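Local coordinates for possible protein of nuclear scaffold (Encephalitozoon cuniculi, PDB 3KAE) that is the Cdc27 subunit of the anaphase-promoting complex, whose N-terminal tetratricopeptide repeat domain forms a homodimer and probably provides protein-binding surfaces, at residues C[36-41]-C[104-109]; C[42-47]-C[69-74]; C[86-91]-C[114-119]; C[152-157]-C[179-184]; C[189-194]-C[221-226]. One frame throughout, in Å; residues are numbered along the deposited sequence.

Overall arrangement
Starting from the N terminus, interaction 1 closes the longest loop, bringing residues 104-109, which run from the end of the short helix 101-104 into the following loop, back to helix 36-45. Interaction 2 is nested within it: the other end of helix 36-45 meets helix 62-74. Interaction 3 alternates with interaction 1 along the chain and ties helix 78-89 to helix 113-126; Phe116 packs on Val108, so the two touch. Interaction 3 also meets interaction 2, through Leu119 against Ser69 and Lys73. Further on, interaction 4 joins the end of helix 147-155 to helix 176-190, and interaction 5, in series, joins the turn after helix 176-190 to the turn between helices 206-220 and 224-237.

Interaction 1: residues C[36-41]-C[104-109]; sequences RMLMSI and QEMFVD
Phe107 N donates to Gln104 O at 2.8 Å, closing a type I beta turn that presents Met106 and Phe107 to helix 36-45. No hydrogen bond spans the two segments; what joins them is apolar. Met37, its CG anti to the backbone N (chi1 -165°), lays its CB and CG beside the Phe107 ring, with CG 3.5 Å from Phe107 CE1. The approach is oblique, the two side chains slipping past each other in opposite directions. One turn further along the helix, Ile41 meets Met106: Ile41 CG2 lies 4.0 Å from Met106 CE, while Ile41 CD1 reaches the backbone of the turn, 3.9 Å from Met106 O. Leu38 CD1 completes the patch, 4.2 Å from Met106 SD. On the dimer side, Phe107 O accepts from Arg14 of the second subunit. Within the chain, the turn lies against helix 36-45 with two more helices alongside: Met37 also packs on Leu56 of helix 49-57 and on Tyr67 of helix 62-74, and Phe107 on Thr63 of helix 62-74.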
# COMPACT_ATOMS: atom_id res chain seq x y z
N ARG C 36 16.12 -1.33 -8.79
CA ARG C 36 15.05 -0.76 -9.61
C ARG C 36 13.71 -1.41 -9.23
O ARG C 36 12.63 -0.86 -9.47
CB ARG C 36 15.31 -0.97 -11.10
CG ARG C 36 14.38 -0.15 -11.98
CD ARG C 36 14.53 -0.49 -13.46
NE ARG C 36 15.83 -0.06 -14.01
CZ ARG C 36 16.16 1.20 -14.25
NH1 ARG C 36 15.30 2.18 -14.00
NH2 ARG C 36 17.36 1.49 -14.75
N MET C 37 13.80 -2.59 -8.64
CA MET C 37 12.65 -3.29 -8.13
C MET C 37 11.99 -2.39 -7.09
O MET C 37 10.79 -2.16 -7.14
CB MET C 37 13.08 -4.62 -7.52
CG MET C 37 11.97 -5.64 -7.26
SD MET C 37 10.89 -6.01 -8.66
CE MET C 37 9.38 -5.18 -8.12
N LEU C 38 12.81 -1.87 -6.18
CA LEU C 38 12.35 -1.04 -5.05
C LEU C 38 11.55 0.17 -5.52
O LEU C 38 10.50 0.52 -4.95
CB LEU C 38 13.55 -0.57 -4.22
CG LEU C 38 13.29 0.38 -3.04
CD1 LEU C 38 12.19 -0.15 -2.12
CD2 LEU C 38 14.56 0.60 -2.25
N MET C 39 12.06 0.81 -6.56
CA MET C 39 11.40 1.92 -7.20
C MET C 39 10.02 1.47 -7.69
O MET C 39 9.02 2.15 -7.48
CB MET C 39 12.26 2.37 -8.38
CG MET C 39 11.64 3.42 -9.27
SD MET C 39 11.46 5.00 -8.47
CE MET C 39 11.49 6.07 -9.91
N SER C 40 9.99 0.33 -8.36
CA SER C 40 8.76 -0.23 -8.89
C SER C 40 7.72 -0.47 -7.78
O SER C 40 6.54 -0.14 -7.92
CB SER C 40 9.06 -1.54 -9.60
OG SER C 40 9.71 -1.32 -10.82
N ILE C 41 8.17 -1.06 -6.69
CA ILE C 41 7.32 -1.33 -5.53
C ILE C 41 6.72 -0.07 -4.95
O ILE C 41 5.49 0.05 -4.85
CB ILE C 41 8.09 -2.10 -4.46
CG1 ILE C 41 8.51 -3.46 -5.02
CG2 ILE C 41 7.24 -2.30 -3.21
CD1 ILE C 41 9.17 -4.36 -4.02
N GLN C 104 15.30 -7.06 0.72
CA GLN C 104 15.11 -8.45 0.35
C GLN C 104 13.75 -8.93 0.86
O GLN C 104 13.03 -9.65 0.17
CB GLN C 104 16.24 -9.32 0.93
CG GLN C 104 16.56 -10.57 0.12
CD GLN C 104 17.73 -10.41 -0.85
OE1 GLN C 104 18.72 -9.74 -0.54
NE2 GLN C 104 17.63 -11.04 -2.01
N GLU C 105 13.40 -8.49 2.06
CA GLU C 105 12.14 -8.87 2.69
C GLU C 105 10.93 -8.52 1.84
O GLU C 105 9.87 -9.11 2.00
CB GLU C 105 12.01 -8.19 4.06
CG GLU C 105 12.85 -8.81 5.16
CD GLU C 105 12.66 -8.10 6.49
OE1 GLU C 105 12.25 -6.92 6.48
OE2 GLU C 105 12.92 -8.73 7.54
N MET C 106 11.08 -7.55 0.94
CA MET C 106 9.96 -7.11 0.12
C MET C 106 9.87 -7.95 -1.14
O MET C 106 9.05 -7.68 -2.01
CB MET C 106 10.10 -5.64 -0.27
CG MET C 106 10.60 -4.74 0.84
SD MET C 106 10.37 -3.00 0.41
CE MET C 106 8.57 -2.92 0.46
N PHE C 107 10.74 -8.94 -1.24
CA PHE C 107 10.83 -9.73 -2.47
C PHE C 107 10.01 -11.00 -2.40
O PHE C 107 9.69 -11.50 -1.33
CB PHE C 107 12.28 -10.06 -2.85
CG PHE C 107 13.04 -8.89 -3.36
CD1 PHE C 107 12.41 -7.70 -3.65
CD2 PHE C 107 14.41 -8.99 -3.59
CE1 PHE C 107 13.12 -6.61 -4.12
CE2 PHE C 107 15.12 -7.92 -4.06
CZ PHE C 107 14.47 -6.73 -4.33
N VAL C 108 9.72 -11.53 -3.58
CA VAL C 108 8.84 -12.67 -3.77
C VAL C 108 9.62 -13.98 -3.92
O VAL C 108 10.53 -14.08 -4.74
CB VAL C 108 7.98 -12.43 -5.02
CG1 VAL C 108 7.83 -13.70 -5.84
CG2 VAL C 108 6.66 -11.81 -4.64
N ASP C 109 9.25 -14.97 -3.12
CA ASP C 109 9.87 -16.29 -3.18
C ASP C 109 9.05 -17.19 -4.12
O ASP C 109 7.85 -17.34 -3.94
CB ASP C 109 9.94 -16.88 -1.77
CG ASP C 109 10.62 -18.22 -1.72
OD1 ASP C 109 11.01 -18.74 -2.80
OD2 ASP C 109 10.77 -18.77 -0.61

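Interaction 2: residues C[42-47]-C[69-74]; sequences VLYLNG and SLCYKK
The Tyr44 ring has Leu70 CD1 over one face and the sulfur of Cys71 at its edge. Cys71 SG sits 5.2 Å from the ring centroid, 81° off the ring normal, which makes this an edge-on sulfur-aromatic contact; its nearest ring atom is Tyr44 CD1 at 3.9 Å. Two more rings join in, Tyr67 meeting Tyr44 edge-to-face and Tyr49 meeting it with the planes about 65° apart. With CG anti to the backbone N (chi1 175°), the Tyr44 side chain reaches out from helix 36-45 and crosses that of Leu70 at about a right angle. Leu70 CB comes to 3.6 Å from Tyr44 CE1, the shortest approach across the pair. The two helices are the first and third of three successive ones, with helix 49-57 between them in sequence, and such packing of a helix on the next but one is characteristic of a tetratricopeptide repeat array. Helix 36-45 stops just after Tyr44: Gly47, with positive phi, is the C-prime residue of a Schellman motif, its N bonded to Tyr44 O at 2.8 Å. At the far end of the ring, Tyr44 OH lies 3.7 Å from Lys74 CE, so the lysine's aliphatic part crosses the phenol at the exposed margin. Arg16 of the second subunit packs on both Tyr44 and Leu70.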
# COMPACT_ATOMS: atom_id res chain seq x y z
N VAL C 42 7.57 0.89 -4.60
CA VAL C 42 7.10 2.13 -4.00
C VAL C 42 6.14 2.85 -4.93
O VAL C 42 5.15 3.45 -4.49
CB VAL C 42 8.29 3.02 -3.57
CG1 VAL C 42 7.79 4.35 -3.05
CG2 VAL C 42 9.12 2.31 -2.52
N LEU C 43 6.38 2.75 -6.22
CA LEU C 43 5.47 3.33 -7.21
C LEU C 43 4.13 2.59 -7.17
O LEU C 43 3.05 3.20 -7.27
CB LEU C 43 6.11 3.22 -8.60
CG LEU C 43 6.28 4.41 -9.55
CD1 LEU C 43 6.38 5.74 -8.85
CD2 LEU C 43 7.52 4.20 -10.43
N TYR C 44 4.19 1.26 -7.04
CA TYR C 44 2.97 0.46 -6.94
C TYR C 44 2.20 0.90 -5.69
O TYR C 44 1.02 1.23 -5.76
CB TYR C 44 3.27 -1.05 -6.89
CG TYR C 44 2.02 -1.88 -6.66
CD1 TYR C 44 1.24 -2.31 -7.72
CD2 TYR C 44 1.60 -2.19 -5.36
CE1 TYR C 44 0.08 -3.04 -7.52
CE2 TYR C 44 0.45 -2.94 -5.15
CZ TYR C 44 -0.30 -3.35 -6.23
OH TYR C 44 -1.45 -4.07 -6.03
N LEU C 45 2.90 0.95 -4.57
CA LEU C 45 2.27 1.35 -3.31
C LEU C 45 1.61 2.72 -3.40
O LEU C 45 0.63 2.98 -2.72
CB LEU C 45 3.27 1.32 -2.16
CG LEU C 45 3.76 -0.08 -1.78
CD1 LEU C 45 4.96 0.01 -0.82
CD2 LEU C 45 2.61 -0.93 -1.18
N ASN C 46 2.15 3.59 -4.25
CA ASN C 46 1.63 4.94 -4.35
C ASN C 46 0.50 5.03 -5.36
O ASN C 46 0.02 6.11 -5.68
CB ASN C 46 2.75 5.93 -4.70
CG ASN C 46 2.33 7.37 -4.49
OD1 ASN C 46 2.63 8.26 -5.31
ND2 ASN C 46 1.62 7.62 -3.39
N GLY C 47 0.08 3.87 -5.86
CA GLY C 47 -1.03 3.78 -6.79
C GLY C 47 -0.66 4.10 -8.23
O GLY C 47 -1.55 4.33 -9.05
N SER C 69 2.27 -8.30 -12.98
CA SER C 69 0.92 -8.85 -12.98
C SER C 69 -0.04 -8.01 -12.13
O SER C 69 -1.15 -7.72 -12.56
CB SER C 69 0.93 -10.30 -12.48
OG SER C 69 -0.29 -10.96 -12.84
N LEU C 70 0.41 -7.57 -10.95
CA LEU C 70 -0.44 -6.71 -10.12
C LEU C 70 -0.82 -5.42 -10.84
O LEU C 70 -1.99 -5.01 -10.81
CB LEU C 70 0.21 -6.36 -8.79
CG LEU C 70 0.63 -7.50 -7.86
CD1 LEU C 70 1.28 -6.91 -6.59
CD2 LEU C 70 -0.58 -8.38 -7.53
N CYS C 71 0.17 -4.77 -11.48
CA CYS C 71 -0.05 -3.50 -12.16
C CYS C 71 -0.99 -3.70 -13.32
O CYS C 71 -1.91 -2.91 -13.53
CB CYS C 71 1.27 -2.88 -12.68
SG CYS C 71 2.45 -2.36 -11.39
N TYR C 72 -0.76 -4.76 -14.08
CA TYR C 72 -1.65 -5.14 -15.18
C TYR C 72 -3.08 -5.39 -14.71
O TYR C 72 -4.03 -5.01 -15.39
CB TYR C 72 -1.11 -6.35 -15.94
CG TYR C 72 -0.00 -6.00 -16.91
CD1 TYR C 72 -0.11 -4.90 -17.76
CD2 TYR C 72 1.15 -6.78 -17.00
CE1 TYR C 72 0.90 -4.57 -18.66
CE2 TYR C 72 2.16 -6.46 -17.88
CZ TYR C 72 2.03 -5.36 -18.71
OH TYR C 72 3.04 -5.05 -19.59
N LYS C 73 -3.22 -6.03 -13.55
CA LYS C 73 -4.54 -6.32 -13.02
C LYS C 73 -5.26 -5.03 -12.63
O LYS C 73 -6.45 -4.86 -12.90
CB LYS C 73 -4.44 -7.28 -11.83
CG LYS C 73 -5.79 -7.71 -11.23
CD LYS C 73 -5.59 -8.67 -10.06
CE LYS C 73 -6.91 -9.08 -9.45
NZ LYS C 73 -7.59 -7.91 -8.84
N LYS C 74 -4.55 -4.10 -12.00
CA LYS C 74 -5.12 -2.79 -11.68
C LYS C 74 -5.61 -2.09 -12.94
O LYS C 74 -6.61 -1.36 -12.92
CB LYS C 74 -4.09 -1.91 -11.00
CG LYS C 74 -3.74 -2.31 -9.60
CD LYS C 74 -4.95 -2.20 -8.69
CE LYS C 74 -4.58 -2.61 -7.29
NZ LYS C 74 -5.71 -2.41 -6.34

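Interaction 3: residues C[86-91]-C[114-119]; sequences ESILEG and EFFESL
The C-terminal turn of helix 78-89, in this all-helical tetratricopeptide repeat domain, packs through Ile88 and Leu89 on Phe116 and Glu117 of helix 113-126. Ile88 CG2 lies over one face of the Phe116 ring, 4.1 Å above the plane and offset toward the rim; Ile88 CD1 is 4.1 Å from Phe116 CE1. With CG1 anti to the carbonyl carbon (chi1 -49°) and CG2 anti to the backbone N, both branches of Ile88 reach the ring. Both methyls of Leu89 approach Phe116, and CD1 also reaches Glu117. Leu89 CD2 comes obliquely to the ring, 3.8 Å from Phe116 CD2. The helix carrying these residues is closed off by a Schellman motif, where Gly91 takes a positive phi and its N bonds to Ile88 O. Leu89 CD1 rests 3.5 Å from Glu117 OE2, an apolar group against a carboxylate oxygen. The strongest polar partner of that carboxylate is on helix 130-143, His136 ND1 bonding to OE1; Arg139 makes only a long, weak ion pair with OE2. Around Phe116 the packing continues to Leu85 and to Val108, and the adjacent Phe115 stacks on Tyr15 of the second subunit.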
# COMPACT_ATOMS: atom_id res chain seq x y z
N GLU C 86 2.64 -16.48 -15.44
CA GLU C 86 3.04 -17.75 -16.02
C GLU C 86 4.55 -17.81 -16.21
O GLU C 86 5.16 -18.87 -16.08
CB GLU C 86 2.34 -17.98 -17.35
CG GLU C 86 0.83 -18.18 -17.24
CD GLU C 86 0.16 -18.26 -18.60
OE1 GLU C 86 0.71 -17.69 -19.58
OE2 GLU C 86 -0.91 -18.88 -18.69
N SER C 87 5.15 -16.67 -16.52
CA SER C 87 6.60 -16.58 -16.65
C SER C 87 7.27 -17.15 -15.41
O SER C 87 8.26 -17.87 -15.49
CB SER C 87 7.05 -15.14 -16.86
OG SER C 87 6.62 -14.63 -18.11
N ILE C 88 6.72 -16.82 -14.24
CA ILE C 88 7.26 -17.31 -12.98
C ILE C 88 7.04 -18.81 -12.83
O ILE C 88 7.99 -19.58 -12.68
CB ILE C 88 6.59 -16.61 -11.78
CG1 ILE C 88 6.58 -15.09 -11.98
CG2 ILE C 88 7.29 -17.01 -10.48
CD1 ILE C 88 5.96 -14.31 -10.83
N LEU C 89 5.77 -19.21 -12.87
CA LEU C 89 5.40 -20.61 -12.70
C LEU C 89 6.06 -21.52 -13.73
O LEU C 89 6.37 -22.67 -13.44
CB LEU C 89 3.88 -20.75 -12.75
CG LEU C 89 3.21 -20.25 -11.48
CD1 LEU C 89 1.72 -20.57 -11.49
CD2 LEU C 89 3.88 -20.85 -10.25
N GLU C 90 6.26 -20.98 -14.94
CA GLU C 90 6.97 -21.71 -15.99
C GLU C 90 8.48 -21.61 -15.81
O GLU C 90 9.24 -22.22 -16.56
CB GLU C 90 6.57 -21.18 -17.37
CG GLU C 90 5.09 -21.36 -17.70
CD GLU C 90 4.72 -20.77 -19.05
OE1 GLU C 90 5.64 -20.37 -19.80
OE2 GLU C 90 3.52 -20.71 -19.37
N GLY C 91 8.91 -20.86 -14.81
CA GLY C 91 10.33 -20.75 -14.49
C GLY C 91 11.20 -20.10 -15.54
O GLY C 91 12.30 -20.57 -15.81
N GLU C 114 1.05 -20.58 -3.77
CA GLU C 114 -0.34 -20.29 -3.41
C GLU C 114 -0.75 -18.93 -3.96
O GLU C 114 -1.80 -18.79 -4.59
CB GLU C 114 -0.55 -20.29 -1.90
CG GLU C 114 0.41 -21.18 -1.14
CD GLU C 114 1.53 -20.42 -0.47
OE1 GLU C 114 1.25 -19.61 0.43
OE2 GLU C 114 2.70 -20.68 -0.82
N PHE C 115 0.10 -17.92 -3.73
CA PHE C 115 -0.15 -16.55 -4.17
C PHE C 115 -0.29 -16.38 -5.68
O PHE C 115 -1.13 -15.61 -6.14
CB PHE C 115 0.93 -15.62 -3.60
CG PHE C 115 0.85 -15.47 -2.13
CD1 PHE C 115 -0.08 -14.62 -1.55
CD2 PHE C 115 1.67 -16.22 -1.30
CE1 PHE C 115 -0.16 -14.49 -0.19
CE2 PHE C 115 1.58 -16.12 0.07
CZ PHE C 115 0.67 -15.24 0.62
N PHE C 116 0.52 -17.11 -6.45
CA PHE C 116 0.45 -17.08 -7.92
C PHE C 116 -0.81 -17.77 -8.45
O PHE C 116 -1.50 -17.24 -9.33
CB PHE C 116 1.70 -17.72 -8.55
CG PHE C 116 2.99 -17.28 -7.93
CD1 PHE C 116 3.28 -15.93 -7.77
CD2 PHE C 116 3.93 -18.21 -7.52
CE1 PHE C 116 4.48 -15.52 -7.21
CE2 PHE C 116 5.14 -17.80 -6.96
CZ PHE C 116 5.41 -16.46 -6.80
N GLU C 117 -1.11 -18.96 -7.93
CA GLU C 117 -2.31 -19.71 -8.33
C GLU C 117 -3.58 -18.96 -7.97
O GLU C 117 -4.56 -18.98 -8.71
CB GLU C 117 -2.32 -21.10 -7.69
CG GLU C 117 -1.17 -21.99 -8.15
CD GLU C 117 -1.29 -22.41 -9.59
OE1 GLU C 117 -2.35 -22.14 -10.20
OE2 GLU C 117 -0.34 -23.02 -10.12
N SER C 118 -3.55 -18.29 -6.82
CA SER C 118 -4.67 -17.49 -6.37
C SER C 118 -4.94 -16.33 -7.32
O SER C 118 -6.07 -16.12 -7.76
CB SER C 118 -4.42 -16.96 -4.95
OG SER C 118 -5.42 -16.02 -4.58
N LEU C 119 -3.87 -15.59 -7.63
CA LEU C 119 -3.95 -14.45 -8.53
C LEU C 119 -4.35 -14.93 -9.92
O LEU C 119 -5.15 -14.31 -10.61
CB LEU C 119 -2.60 -13.73 -8.55
CG LEU C 119 -2.46 -12.23 -8.86
CD1 LEU C 119 -1.98 -12.00 -10.27
CD2 LEU C 119 -3.74 -11.43 -8.56

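Interaction 4: residues C[152-157]-C[179-184]; sequences NLLLEN and EYVSDS
Leu154 is the one residue of 152-157 that touches 179-184, and both its methyls meet Ser184. Its CD1 is 3.5 Å from Ser184 CB, and CD2 is 3.9 Å from that same Ser184 CB. The CD1 methyl also comes obliquely toward the tyrosine ring, 4.2 Å from Tyr180 CE1, while CD2 lies 4.3 Å from Val181 CG1. Ser184 can offer its CB this way because its hydroxyl is turned back along its own helix: OG, anti to the carbonyl carbon (chi1 -61°), donates to Tyr180 O at 2.8 Å. That carbonyl is doubly gripped, taking Ser184 N as well, and the two donors reach it from opposite faces of its plane. The same OG sits 3.8 Å above the Tyr180 ring plane, over the ring centre. Two helices of the helical-repeat domain thus meet near the end of the first, where Asn157, at positive phi, forms a Schellman motif with its N bonded to Leu154 O. In the next shell, Tyr180 OH bonds to Glu151 OE2, tying the ring to the opposing helix. Tyr180 packs on Tyr209 and Asn213 of helix 206-220, and Phe23 of the second subunit meets its ring edge-to-face.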
# COMPACT_ATOMS: atom_id res chain seq x y z
N ASN C 152 -14.16 -18.25 -3.12
CA ASN C 152 -14.64 -18.63 -4.44
C ASN C 152 -14.99 -20.11 -4.52
O ASN C 152 -15.92 -20.49 -5.23
CB ASN C 152 -13.62 -18.29 -5.53
CG ASN C 152 -13.69 -16.85 -5.95
OD1 ASN C 152 -14.52 -16.47 -6.76
ND2 ASN C 152 -12.82 -16.02 -5.37
N LEU C 153 -14.21 -20.92 -3.81
CA LEU C 153 -14.47 -22.35 -3.76
C LEU C 153 -15.71 -22.64 -2.90
O LEU C 153 -16.54 -23.48 -3.26
CB LEU C 153 -13.24 -23.10 -3.26
CG LEU C 153 -12.12 -23.15 -4.31
CD1 LEU C 153 -10.91 -23.93 -3.78
CD2 LEU C 153 -12.62 -23.74 -5.62
N LEU C 154 -15.84 -21.93 -1.79
CA LEU C 154 -17.05 -22.05 -1.00
C LEU C 154 -18.27 -21.63 -1.82
O LEU C 154 -19.28 -22.34 -1.90
CB LEU C 154 -16.97 -21.23 0.28
CG LEU C 154 -15.98 -21.74 1.33
CD1 LEU C 154 -16.01 -20.84 2.55
CD2 LEU C 154 -16.26 -23.18 1.73
N LEU C 155 -18.16 -20.48 -2.45
CA LEU C 155 -19.22 -19.96 -3.30
C LEU C 155 -19.67 -20.98 -4.35
O LEU C 155 -20.86 -21.11 -4.63
CB LEU C 155 -18.75 -18.68 -3.99
CG LEU C 155 -19.69 -18.07 -5.02
CD1 LEU C 155 -20.94 -17.58 -4.33
CD2 LEU C 155 -19.01 -16.92 -5.77
N GLU C 156 -18.71 -21.71 -4.91
CA GLU C 156 -19.01 -22.69 -5.97
C GLU C 156 -19.29 -24.08 -5.40
O GLU C 156 -19.53 -25.01 -6.16
CB GLU C 156 -17.85 -22.77 -6.96
CG GLU C 156 -17.57 -21.47 -7.73
CD GLU C 156 -18.69 -21.11 -8.68
OE1 GLU C 156 -19.56 -21.97 -8.95
OE2 GLU C 156 -18.70 -19.95 -9.16
N ASN C 157 -19.25 -24.20 -4.08
CA ASN C 157 -19.35 -25.49 -3.41
C ASN C 157 -18.28 -26.46 -3.91
O ASN C 157 -18.39 -27.67 -3.70
CB ASN C 157 -20.75 -26.07 -3.59
CG ASN C 157 -21.03 -27.24 -2.64
OD1 ASN C 157 -20.62 -27.22 -1.47
ND2 ASN C 157 -21.74 -28.25 -3.15
N GLU C 179 -10.89 -24.14 10.44
CA GLU C 179 -12.16 -24.40 11.12
C GLU C 179 -13.28 -23.56 10.49
O GLU C 179 -14.43 -24.00 10.41
CB GLU C 179 -12.04 -24.07 12.60
CG GLU C 179 -13.36 -24.01 13.34
CD GLU C 179 -13.17 -23.81 14.82
OE1 GLU C 179 -12.00 -23.76 15.27
OE2 GLU C 179 -14.20 -23.71 15.54
N TYR C 180 -12.95 -22.36 10.04
CA TYR C 180 -13.94 -21.50 9.41
C TYR C 180 -14.41 -22.11 8.10
O TYR C 180 -15.59 -22.04 7.74
CB TYR C 180 -13.37 -20.11 9.15
CG TYR C 180 -14.07 -19.33 8.06
CD1 TYR C 180 -13.65 -19.41 6.75
CD2 TYR C 180 -15.16 -18.52 8.35
CE1 TYR C 180 -14.29 -18.70 5.74
CE2 TYR C 180 -15.81 -17.81 7.35
CZ TYR C 180 -15.36 -17.91 6.05
OH TYR C 180 -15.99 -17.20 5.06
N VAL C 181 -13.47 -22.72 7.39
CA VAL C 181 -13.78 -23.40 6.16
C VAL C 181 -14.63 -24.65 6.41
O VAL C 181 -15.60 -24.90 5.70
CB VAL C 181 -12.51 -23.80 5.41
CG1 VAL C 181 -12.85 -24.40 4.06
CG2 VAL C 181 -11.58 -22.59 5.24
N SER C 182 -14.26 -25.43 7.41
CA SER C 182 -15.00 -26.62 7.80
C SER C 182 -16.45 -26.27 8.10
O SER C 182 -17.38 -26.92 7.61
CB SER C 182 -14.37 -27.27 9.03
OG SER C 182 -12.99 -27.51 8.83
N ASP C 183 -16.63 -25.24 8.93
CA ASP C 183 -17.96 -24.81 9.33
C ASP C 183 -18.79 -24.41 8.13
O ASP C 183 -19.98 -24.76 8.03
CB ASP C 183 -17.87 -23.67 10.33
CG ASP C 183 -17.30 -24.10 11.66
OD1 ASP C 183 -16.97 -25.30 11.82
OD2 ASP C 183 -17.18 -23.24 12.56
N SER C 184 -18.15 -23.70 7.21
CA SER C 184 -18.80 -23.22 5.99
C SER C 184 -19.25 -24.38 5.13
O SER C 184 -20.36 -24.40 4.62
CB SER C 184 -17.85 -22.29 5.20
OG SER C 184 -17.48 -21.15 5.95

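Interaction 5: residues C[189-194]-C[221-226]; sequences ESLSPS and LGMNDK
Two helix-to-helix junctions meet here, the turn between helices 176-190 and 193-200 and the turn between helices 206-220 and 224-237, with Leu191 of the first reaching Leu221 and Met223 of the second. Leu191 is the first residue to leave helix 176-190, at positive phi, and its CB is directed toward residues 221-226. Its CD2 does most of the touching: it lies 3.5 Å from Met223 CE and 3.7 Å from Leu221 CD1. Both pairs meet tip to tip. Met223 runs extended beyond CG (chi2 -170°, chi3 178°), which carries its methyl out to the leucine. The backbone on each side sets these residues up. Gly222, with positive phi, makes a Schellman motif ending helix 206-220, and Met223 follows as the centre of an inverse gamma turn, at the N-cap position of helix 224-237. Across the contact, Ser192 is the N-cap of helix 193-200, its OG capping Leu195 N. Ser194 OG donates to Ser192 OG at 2.9 Å, so this capping hydroxyl has two partners. The contact itself is small, burying 101 Å², and lies at the surface about 29 Å from the chain's centre. Leu191 and Met223 both pack on Tyr218 near the end of helix 206-220, so that helix backs the meeting point of the two turns.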
# COMPACT_ATOMS: atom_id res chain seq x y z
N GLU C 189 -24.40 -27.43 3.45
CA GLU C 189 -25.20 -28.61 3.23
C GLU C 189 -26.16 -28.92 4.38
O GLU C 189 -27.04 -29.77 4.24
CB GLU C 189 -24.31 -29.82 2.93
N SER C 190 -26.02 -28.23 5.51
CA SER C 190 -26.88 -28.54 6.66
C SER C 190 -27.70 -27.35 7.16
O SER C 190 -28.67 -27.55 7.89
CB SER C 190 -26.05 -29.08 7.83
OG SER C 190 -25.62 -28.03 8.69
N LEU C 191 -27.32 -26.14 6.78
CA LEU C 191 -28.02 -24.95 7.25
C LEU C 191 -28.09 -24.90 8.77
O LEU C 191 -29.02 -24.34 9.33
CB LEU C 191 -29.43 -24.86 6.67
CG LEU C 191 -29.56 -24.56 5.17
CD1 LEU C 191 -28.98 -25.69 4.34
CD2 LEU C 191 -31.03 -24.35 4.83
N SER C 192 -27.09 -25.50 9.42
CA SER C 192 -27.03 -25.61 10.88
C SER C 192 -27.15 -24.29 11.66
O SER C 192 -26.26 -23.47 11.65
CB SER C 192 -25.74 -26.34 11.28
OG SER C 192 -25.32 -26.01 12.60
N PRO C 193 -28.26 -24.10 12.38
CA PRO C 193 -28.55 -22.91 13.19
C PRO C 193 -27.58 -22.74 14.36
O PRO C 193 -27.37 -21.62 14.85
CB PRO C 193 -29.98 -23.19 13.73
CG PRO C 193 -30.51 -24.26 12.87
CD PRO C 193 -29.34 -25.10 12.48
N SER C 194 -27.02 -23.86 14.83
CA SER C 194 -26.01 -23.81 15.88
C SER C 194 -24.74 -23.14 15.35
O SER C 194 -24.02 -22.47 16.09
CB SER C 194 -25.70 -25.22 16.39
OG SER C 194 -24.99 -26.00 15.44
N LEU C 221 -31.41 -20.55 -1.82
CA LEU C 221 -32.37 -21.62 -1.51
C LEU C 221 -33.81 -21.11 -1.48
O LEU C 221 -34.73 -21.87 -1.22
CB LEU C 221 -32.03 -22.29 -0.17
CG LEU C 221 -30.68 -22.99 -0.06
CD1 LEU C 221 -30.64 -23.86 1.18
CD2 LEU C 221 -30.38 -23.80 -1.31
N GLY C 222 -34.00 -19.82 -1.74
CA GLY C 222 -35.33 -19.25 -1.75
C GLY C 222 -35.82 -18.82 -0.38
O GLY C 222 -36.86 -18.16 -0.26
N MET C 223 -35.08 -19.19 0.66
CA MET C 223 -35.42 -18.81 2.03
C MET C 223 -35.06 -17.34 2.29
O MET C 223 -34.08 -17.04 2.98
CB MET C 223 -34.71 -19.71 3.03
CG MET C 223 -34.52 -21.14 2.55
SD MET C 223 -33.93 -22.31 3.81
CE MET C 223 -33.92 -23.82 2.86
N ASN C 224 -35.86 -16.44 1.72
CA ASN C 224 -35.58 -15.01 1.76
C ASN C 224 -35.66 -14.42 3.16
O ASN C 224 -34.99 -13.44 3.47
CB ASN C 224 -36.53 -14.25 0.82
CG ASN C 224 -36.35 -14.65 -0.64
OD1 ASN C 224 -35.28 -15.08 -1.05
ND2 ASN C 224 -37.41 -14.50 -1.42
N ASP C 225 -36.48 -15.04 4.00
CA ASP C 225 -36.68 -14.56 5.36
C ASP C 225 -35.38 -14.62 6.16
O ASP C 225 -34.95 -13.62 6.73
CB ASP C 225 -37.76 -15.40 6.07
CG ASP C 225 -39.06 -15.47 5.28
OD1 ASP C 225 -40.12 -15.18 5.86
OD2 ASP C 225 -39.02 -15.83 4.08
N LYS C 226 -34.76 -15.79 6.20
CA LYS C 226 -33.53 -15.98 6.93
C LYS C 226 -32.40 -15.21 6.27
O LYS C 226 -31.54 -14.67 6.94
CB LYS C 226 -33.19 -17.47 7.01